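PDB 3IHU: transcriptional regulator, GntR family from Ralstonia eutropha, which probably binds DNA as a transcription factor, pairing a winged helix-turn-helix domain of the GntR family with an all-helical FCD domain. Local coordinates for residues A[87-98]-A[206-217]; A[34-42]-A[72-81]. All coordinates share one frame; numbering follows the deposited sequence.

Overall arrangement
The two contacts sit in two different domains of this regulator, with centres about 26 Å apart and nearest atoms about 7 Å apart. Contact 1 joins helices 84-105 and 198-219 in the helical FCD region; contact 2 pairs strands 39-40 and 77-79 in the small sheet of the GntR region. They share no element, but strand 77-79 is followed in the chain by helix 84-105. Both are partly buried, contact 2 lying farther from the centre of the chain. Their chemistry differs accordingly: side chains bind the helices, through apolar packing bordered by salt bridges, whereas backbone hydrogen bonds hold the strands, with Arg39 laid over Val78 on one face and Arg81 against the turn.

Contact 1 of 2, residues A[87-98]-A[206-217]; sequences TLDVLDVAERMT and AAHVKNVRGAIL
Leu91 and Val209 meet at the heart of an antiparallel helix pair in the helical FCD domain; the axes of the two segments approach to 7.8 Å, their N-to-C directions 157° apart, and the side chains interlock knobs-into-holes. The apolar part is built from branched tips. Leu91 CD2 lies 3.9 Å from Val209 CG1 and also touches Val212, while its CD1 reaches Ile216. Val209 in turn sits among Leu91, Ala94, Glu95 and Thr98. At one end, Leu88 CD2 bears on the CG of Arg213 and on Leu217 CD2.

The polar part is a salt-bridge network centred on Glu95. With CG anti to the backbone N (chi1 -175°), the extended chain of Glu95 passes over Ala206 CB and carries its carboxylate between two cations. Lys210 NZ meets Glu95 OE2 at 2.8 Å, on the syn side but tilted out of the carboxylate plane. Arg213 reaches back toward OE1 through a bend at chi3, its guanidinium turned 52° from the carboxylate plane. Asp92 OD1 forms a longer salt bridge to Arg213 NH2, 3.3 Å, and a water joins Leu88 O, Asp92 OD1 and Arg213 NE. Both terminal nitrogens of Arg213 converge on one oxygen, NH2 at 2.8 Å and NH1 at 2.9 Å from Glu95 OE1.

Contact 2 of 2, residues A[34-42]-A[72-81]; sequences FVPGQRLVE and QRHRGAVIRR
Ile79 packs its branched side chain against Val35 and Pro36 while its backbone bonds to Gly37 and Gln38 of the same turn. Ile79 CB rests 3.5 Å from Val35 O. From there CG2 turns toward the CA of Pro36, whereas Ile79 CG1 touches Gln38 O and lies 3.9 Å from Leu40 CD1. At the tip, Ile79 CD1 reaches Phe34 CB at 3.8 Å, with Val35 O and the CB of Gln38 also close. Helix 17-31 covers this side, Leu29 touching Ile79 and Ile25 touching Phe34 and Leu40.

The backbone of Ile79 grips the type II turn Val35-Gln38 at two points. Ile79 N donates to Gln38 O at 2.8 Å, and Gly37 N donates to Ile79 O. Farther along, Leu40 and Ala77 form an antiparallel hydrogen-bonded pair, Leu40 N to Ala77 O being 2.8 Å. These are two strands of the three-stranded sheet of a winged helix-turn-helix domain, and the hairpin that includes the type I' turn Arg73-Gly76 corresponds to its wing.

On the face opposite Leu40 and Ala77, Arg39 bends at chi2 (-104°) and lays its guanidinium over Val78, whose CG2 lies 3.5 Å from Arg39 CZ. Gln72 OE1 receives a weak bond from Arg39 NH1. At the turn, the guanidinium of Arg81 covers Gly37 CA with one face. Glu42 runs alongside the start of the Arg75 side chain, but its carboxylate forms salt bridges with Arg53 and Arg57, and one water links Glu42 OE2 to Arg75 O.

Contact 1 of 2, residues A[87-98]-A[206-217]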
# COMPACT_ATOMS: atom_id res chain seq x y z
N THR A 87 -5.29 6.12 13.06
CA THR A 87 -4.30 5.17 12.57
C THR A 87 -4.61 3.75 13.03
O THR A 87 -4.59 2.79 12.26
CB THR A 87 -2.87 5.63 13.02
OG1 THR A 87 -2.60 6.91 12.43
CG2 THR A 87 -1.84 4.63 12.61
N LEU A 88 -4.90 3.60 14.31
CA LEU A 88 -5.21 2.29 14.84
C LEU A 88 -6.46 1.69 14.16
O LEU A 88 -6.53 0.49 13.91
CB LEU A 88 -5.41 2.36 16.34
CG LEU A 88 -4.13 2.66 17.15
CD1 LEU A 88 -4.49 2.92 18.63
CD2 LEU A 88 -3.11 1.51 16.98
N ASP A 89 -7.43 2.56 13.85
CA ASP A 89 -8.67 2.12 13.17
C ASP A 89 -8.36 1.68 11.74
O ASP A 89 -8.88 0.66 11.30
CB ASP A 89 -9.76 3.21 13.25
CG ASP A 89 -10.41 3.33 14.63
OD1 ASP A 89 -10.16 2.51 15.56
OD2 ASP A 89 -11.22 4.27 14.80
N VAL A 90 -7.50 2.42 11.02
CA VAL A 90 -7.05 2.00 9.74
C VAL A 90 -6.30 0.61 9.81
O VAL A 90 -6.49 -0.26 8.99
CB VAL A 90 -6.14 3.05 9.08
CG1 VAL A 90 -5.34 2.45 7.91
CG2 VAL A 90 -6.94 4.30 8.68
N LEU A 91 -5.41 0.45 10.76
CA LEU A 91 -4.67 -0.81 10.89
C LEU A 91 -5.62 -1.97 11.21
O LEU A 91 -5.39 -3.07 10.83
CB LEU A 91 -3.64 -0.67 11.99
CG LEU A 91 -2.48 0.31 11.73
CD1 LEU A 91 -1.77 0.60 13.03
CD2 LEU A 91 -1.53 -0.29 10.64
N ASP A 92 -6.71 -1.69 11.90
CA ASP A 92 -7.69 -2.73 12.24
C ASP A 92 -8.29 -3.33 10.94
O ASP A 92 -8.40 -4.57 10.80
CB ASP A 92 -8.82 -2.16 13.11
CG ASP A 92 -8.54 -2.27 14.60
OD1 ASP A 92 -7.61 -3.00 14.95
OD2 ASP A 92 -9.29 -1.65 15.42
N VAL A 93 -8.64 -2.46 10.01
CA VAL A 93 -9.11 -2.89 8.71
C VAL A 93 -7.97 -3.52 7.82
O VAL A 93 -8.17 -4.56 7.24
CB VAL A 93 -9.70 -1.71 7.94
CG1 VAL A 93 -10.00 -2.11 6.51
CG2 VAL A 93 -10.99 -1.17 8.68
N ALA A 94 -6.80 -2.88 7.75
CA ALA A 94 -5.68 -3.41 7.01
C ALA A 94 -5.26 -4.77 7.49
O ALA A 94 -4.92 -5.60 6.70
CB ALA A 94 -4.46 -2.42 7.00
N GLU A 95 -5.29 -5.00 8.78
CA GLU A 95 -4.98 -6.33 9.31
C GLU A 95 -5.87 -7.41 8.73
O GLU A 95 -5.39 -8.42 8.23
CB GLU A 95 -5.07 -6.35 10.82
CG GLU A 95 -4.67 -7.64 11.41
CD GLU A 95 -4.68 -7.59 12.92
OE1 GLU A 95 -4.50 -6.49 13.46
OE2 GLU A 95 -4.84 -8.65 13.55
N ARG A 96 -7.15 -7.18 8.74
CA ARG A 96 -8.10 -8.17 8.28
C ARG A 96 -8.09 -8.30 6.78
O ARG A 96 -8.21 -9.44 6.28
CB ARG A 96 -9.47 -7.86 8.80
CG ARG A 96 -9.50 -8.18 10.36
CD ARG A 96 -10.45 -7.36 11.13
NE ARG A 96 -10.34 -7.71 12.56
CZ ARG A 96 -9.47 -7.20 13.44
NH1 ARG A 96 -8.57 -6.28 13.09
NH2 ARG A 96 -9.53 -7.62 14.72
N MSE A 97 -7.89 -7.19 6.08
CA MSE A 97 -7.88 -7.21 4.60
C MSE A 97 -6.54 -7.79 4.03
O MSE A 97 -6.57 -8.44 3.02
CB MSE A 97 -8.28 -5.86 3.93
CG MSE A 97 -9.77 -5.43 4.33
SE MSE A 97 -11.01 -6.72 3.61
CE MSE A 97 -11.56 -7.86 5.15
N THR A 98 -5.44 -7.60 4.73
CA THR A 98 -4.14 -8.16 4.30
C THR A 98 -4.13 -9.62 4.57
O THR A 98 -3.60 -10.41 3.81
CB THR A 98 -2.94 -7.50 4.98
OG1 THR A 98 -2.98 -6.09 4.78
CG2 THR A 98 -1.59 -8.07 4.42
N ALA A 206 -2.12 -11.18 8.38
CA ALA A 206 -2.54 -10.38 9.55
C ALA A 206 -1.35 -10.10 10.47
O ALA A 206 -1.19 -8.99 10.99
CB ALA A 206 -3.66 -11.06 10.28
N ALA A 207 -0.47 -11.08 10.61
CA ALA A 207 0.75 -10.92 11.40
C ALA A 207 1.51 -9.68 11.00
O ALA A 207 2.04 -8.97 11.86
CB ALA A 207 1.70 -12.21 11.30
N HIS A 208 1.63 -9.43 9.71
CA HIS A 208 2.43 -8.30 9.26
C HIS A 208 1.84 -7.01 9.89
O HIS A 208 2.56 -6.19 10.47
CB HIS A 208 2.37 -8.18 7.73
CG HIS A 208 2.92 -6.89 7.20
ND1 HIS A 208 4.12 -6.37 7.63
CD2 HIS A 208 2.40 -5.98 6.35
CE1 HIS A 208 4.34 -5.22 7.00
NE2 HIS A 208 3.31 -4.96 6.23
N VAL A 209 0.54 -6.82 9.75
CA VAL A 209 -0.10 -5.59 10.26
C VAL A 209 -0.02 -5.48 11.77
O VAL A 209 0.20 -4.40 12.30
CB VAL A 209 -1.52 -5.43 9.74
CG1 VAL A 209 -2.18 -4.11 10.27
CG2 VAL A 209 -1.48 -5.47 8.20
N LYS A 210 -0.18 -6.59 12.46
CA LYS A 210 0.06 -6.62 13.91
C LYS A 210 1.46 -6.10 14.28
O LYS A 210 1.64 -5.37 15.26
CB LYS A 210 -0.11 -8.05 14.43
CG LYS A 210 -1.50 -8.64 14.44
CD LYS A 210 -1.39 -10.11 15.01
CE LYS A 210 -2.63 -10.89 14.77
NZ LYS A 210 -3.69 -10.21 15.51
N ASN A 211 2.46 -6.45 13.48
CA ASN A 211 3.84 -5.94 13.71
C ASN A 211 3.96 -4.48 13.48
O ASN A 211 4.58 -3.80 14.29
CB ASN A 211 4.90 -6.66 12.85
CG ASN A 211 5.12 -8.09 13.28
OD1 ASN A 211 4.78 -8.46 14.40
ND2 ASN A 211 5.69 -8.92 12.40
N VAL A 212 3.35 -3.98 12.40
CA VAL A 212 3.30 -2.55 12.17
C VAL A 212 2.62 -1.80 13.35
O VAL A 212 3.17 -0.83 13.87
CB VAL A 212 2.66 -2.22 10.82
CG1 VAL A 212 2.50 -0.72 10.62
CG2 VAL A 212 3.45 -2.89 9.68
N ARG A 213 1.47 -2.28 13.81
CA ARG A 213 0.76 -1.67 14.94
C ARG A 213 1.65 -1.65 16.20
O ARG A 213 1.80 -0.62 16.84
CB ARG A 213 -0.52 -2.43 15.28
CG ARG A 213 -1.32 -1.78 16.45
CD ARG A 213 -2.41 -2.68 16.98
NE ARG A 213 -3.40 -2.82 15.95
CZ ARG A 213 -3.60 -3.88 15.16
NH1 ARG A 213 -2.90 -5.02 15.31
NH2 ARG A 213 -4.54 -3.81 14.20
N GLY A 214 2.23 -2.79 16.54
CA GLY A 214 3.21 -2.88 17.61
C GLY A 214 4.34 -1.87 17.52
O GLY A 214 4.63 -1.19 18.49
N ALA A 215 4.92 -1.69 16.34
CA ALA A 215 6.02 -0.74 16.22
C ALA A 215 5.52 0.68 16.50
O ALA A 215 6.22 1.49 17.14
CB ALA A 215 6.68 -0.82 14.81
N ILE A 216 4.35 1.02 15.97
CA ILE A 216 3.82 2.38 16.13
C ILE A 216 3.52 2.61 17.60
O ILE A 216 3.89 3.65 18.14
CB ILE A 216 2.56 2.63 15.25
CG1 ILE A 216 2.98 2.69 13.79
CG2 ILE A 216 1.84 3.91 15.66
CD1 ILE A 216 1.91 2.61 12.75
N LEU A 217 2.88 1.65 18.25
CA LEU A 217 2.51 1.83 19.63
C LEU A 217 3.75 1.92 20.52
O LEU A 217 3.77 2.68 21.48
CB LEU A 217 1.58 0.72 20.13
CG LEU A 217 0.13 0.79 19.61
CD1 LEU A 217 -0.67 -0.42 20.17
CD2 LEU A 217 -0.52 2.13 20.00
O HOH W 1 -5.40 -1.29 15.50

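Contact 2 of 2, residues A[34-42]-A[72-81]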
# COMPACT_ATOMS: atom_id res chain seq x y z
N PHE A 34 5.37 13.28 -1.77
CA PHE A 34 4.25 14.02 -1.23
C PHE A 34 4.23 13.64 0.26
O PHE A 34 4.62 12.52 0.60
CB PHE A 34 2.92 13.58 -1.89
CG PHE A 34 2.74 14.08 -3.28
CD1 PHE A 34 3.21 13.34 -4.35
CD2 PHE A 34 2.09 15.28 -3.54
CE1 PHE A 34 3.08 13.81 -5.63
CE2 PHE A 34 1.94 15.75 -4.83
CZ PHE A 34 2.44 15.01 -5.88
N VAL A 35 3.75 14.54 1.12
CA VAL A 35 3.72 14.29 2.56
C VAL A 35 2.35 14.59 3.23
O VAL A 35 1.58 15.44 2.78
CB VAL A 35 4.79 15.09 3.28
CG1 VAL A 35 6.17 14.59 2.81
CG2 VAL A 35 4.61 16.62 3.06
N PRO A 36 2.07 13.91 4.35
CA PRO A 36 0.89 14.25 5.14
C PRO A 36 0.89 15.73 5.49
O PRO A 36 1.96 16.29 5.81
CB PRO A 36 1.08 13.39 6.41
CG PRO A 36 1.88 12.21 5.91
CD PRO A 36 2.84 12.81 4.93
N GLY A 37 -0.26 16.39 5.35
CA GLY A 37 -0.37 17.84 5.66
C GLY A 37 -0.08 18.71 4.47
O GLY A 37 -0.20 19.93 4.50
N GLN A 38 0.33 18.10 3.36
CA GLN A 38 0.69 18.94 2.23
C GLN A 38 -0.55 19.55 1.54
O GLN A 38 -1.59 18.86 1.37
CB GLN A 38 1.46 18.11 1.23
CG GLN A 38 2.05 18.92 0.18
CD GLN A 38 2.95 18.09 -0.73
OE1 GLN A 38 3.18 16.91 -0.48
NE2 GLN A 38 3.42 18.69 -1.81
N ARG A 39 -0.41 20.82 1.20
CA ARG A 39 -1.39 21.54 0.41
C ARG A 39 -1.21 21.30 -1.05
O ARG A 39 -0.13 21.55 -1.56
CB ARG A 39 -1.17 23.02 0.58
CG ARG A 39 -1.73 23.49 1.82
CD ARG A 39 -3.04 24.26 1.62
NE ARG A 39 -3.49 24.50 2.98
CZ ARG A 39 -4.74 24.69 3.36
NH1 ARG A 39 -5.75 24.73 2.48
NH2 ARG A 39 -4.96 24.85 4.67
N LEU A 40 -2.22 20.76 -1.72
CA LEU A 40 -2.13 20.51 -3.14
C LEU A 40 -2.88 21.57 -3.90
O LEU A 40 -4.01 21.89 -3.57
CB LEU A 40 -2.67 19.14 -3.47
CG LEU A 40 -2.03 17.99 -2.74
CD1 LEU A 40 -2.78 16.67 -3.03
CD2 LEU A 40 -0.54 17.94 -3.08
N VAL A 41 -2.23 22.13 -4.91
CA VAL A 41 -2.77 23.15 -5.75
C VAL A 41 -3.09 22.52 -7.13
O VAL A 41 -2.20 21.92 -7.75
CB VAL A 41 -1.74 24.32 -5.89
CG1 VAL A 41 -2.22 25.31 -6.85
CG2 VAL A 41 -1.51 25.01 -4.50
N GLU A 42 -4.34 22.67 -7.61
CA GLU A 42 -4.75 22.13 -8.93
C GLU A 42 -3.71 22.39 -10.05
O GLU A 42 -3.30 21.47 -10.72
CB GLU A 42 -6.14 22.68 -9.34
CG GLU A 42 -6.60 22.31 -10.76
CD GLU A 42 -8.10 22.59 -11.03
OE1 GLU A 42 -8.37 23.62 -11.68
OE2 GLU A 42 -8.98 21.79 -10.58
N GLN A 72 -10.59 21.19 -0.51
CA GLN A 72 -10.65 22.57 -0.00
C GLN A 72 -11.36 23.43 -1.04
O GLN A 72 -11.78 22.94 -2.08
CB GLN A 72 -9.24 23.14 0.21
CG GLN A 72 -8.28 22.26 1.04
CD GLN A 72 -8.65 22.23 2.52
OE1 GLN A 72 -8.09 22.98 3.34
NE2 GLN A 72 -9.61 21.38 2.87
N ARG A 73 -11.46 24.72 -0.76
CA ARG A 73 -12.00 25.69 -1.73
C ARG A 73 -10.97 25.98 -2.84
O ARG A 73 -9.76 25.69 -2.71
CB ARG A 73 -12.40 26.99 -1.02
N HIS A 74 -11.47 26.56 -3.92
CA HIS A 74 -10.63 26.99 -5.05
C HIS A 74 -9.91 25.81 -5.71
O HIS A 74 -8.82 25.97 -6.23
CB HIS A 74 -9.64 28.10 -4.60
CG HIS A 74 -10.24 29.09 -3.65
ND1 HIS A 74 -10.97 30.19 -4.07
CD2 HIS A 74 -10.25 29.13 -2.29
CE1 HIS A 74 -11.38 30.87 -3.02
NE2 HIS A 74 -10.96 30.24 -1.93
N ARG A 75 -10.57 24.64 -5.70
CA ARG A 75 -10.13 23.45 -6.42
C ARG A 75 -8.91 22.77 -5.80
O ARG A 75 -8.20 22.02 -6.48
CB ARG A 75 -9.81 23.79 -7.90
CG ARG A 75 -10.93 24.51 -8.66
CD ARG A 75 -12.17 23.63 -8.76
NE ARG A 75 -13.17 24.19 -9.70
CZ ARG A 75 -14.30 23.59 -10.06
NH1 ARG A 75 -14.61 22.39 -9.58
NH2 ARG A 75 -15.13 24.17 -10.92
N GLY A 76 -8.67 23.02 -4.52
CA GLY A 76 -7.46 22.51 -3.86
C GLY A 76 -7.74 21.35 -2.92
O GLY A 76 -8.86 20.82 -2.90
N ALA A 77 -6.70 20.90 -2.20
CA ALA A 77 -6.84 19.75 -1.30
C ALA A 77 -5.70 19.74 -0.30
O ALA A 77 -4.68 20.41 -0.52
CB ALA A 77 -6.88 18.45 -2.09
N VAL A 78 -5.86 19.01 0.80
CA VAL A 78 -4.79 18.89 1.78
C VAL A 78 -4.65 17.40 2.02
O VAL A 78 -5.62 16.70 2.16
CB VAL A 78 -5.05 19.76 3.09
CG1 VAL A 78 -3.98 19.54 4.15
CG2 VAL A 78 -5.03 21.21 2.74
N ILE A 79 -3.43 16.88 1.98
CA ILE A 79 -3.24 15.50 2.31
C ILE A 79 -3.53 15.35 3.83
O ILE A 79 -3.09 16.15 4.65
CB ILE A 79 -1.81 14.99 1.89
CG1 ILE A 79 -1.60 15.21 0.39
CG2 ILE A 79 -1.62 13.52 2.28
CD1 ILE A 79 -0.26 14.63 -0.16
N ARG A 80 -4.29 14.34 4.18
CA ARG A 80 -4.68 14.14 5.59
C ARG A 80 -3.48 13.72 6.45
O ARG A 80 -2.52 13.13 5.96
CB ARG A 80 -5.81 13.10 5.68
CG ARG A 80 -7.14 13.66 5.16
CD ARG A 80 -8.35 12.74 5.47
NE ARG A 80 -8.62 12.69 6.90
CZ ARG A 80 -8.72 11.58 7.62
NH1 ARG A 80 -8.63 10.38 7.05
NH2 ARG A 80 -8.95 11.67 8.92
N ARG A 81 -3.53 14.08 7.73
CA ARG A 81 -2.73 13.46 8.78
C ARG A 81 -3.70 12.79 9.69
O ARG A 81 -4.72 13.38 9.98
CB ARG A 81 -2.02 14.50 9.65
CG ARG A 81 -0.86 15.21 9.04
CD ARG A 81 -0.13 15.98 10.18
NE ARG A 81 1.03 16.75 9.67
CZ ARG A 81 1.00 18.03 9.30
NH1 ARG A 81 -0.12 18.74 9.38
NH2 ARG A 81 2.10 18.61 8.86
O HOH W 2 -5.94 24.94 -6.42
O HOH W 3 -8.77 20.34 -8.23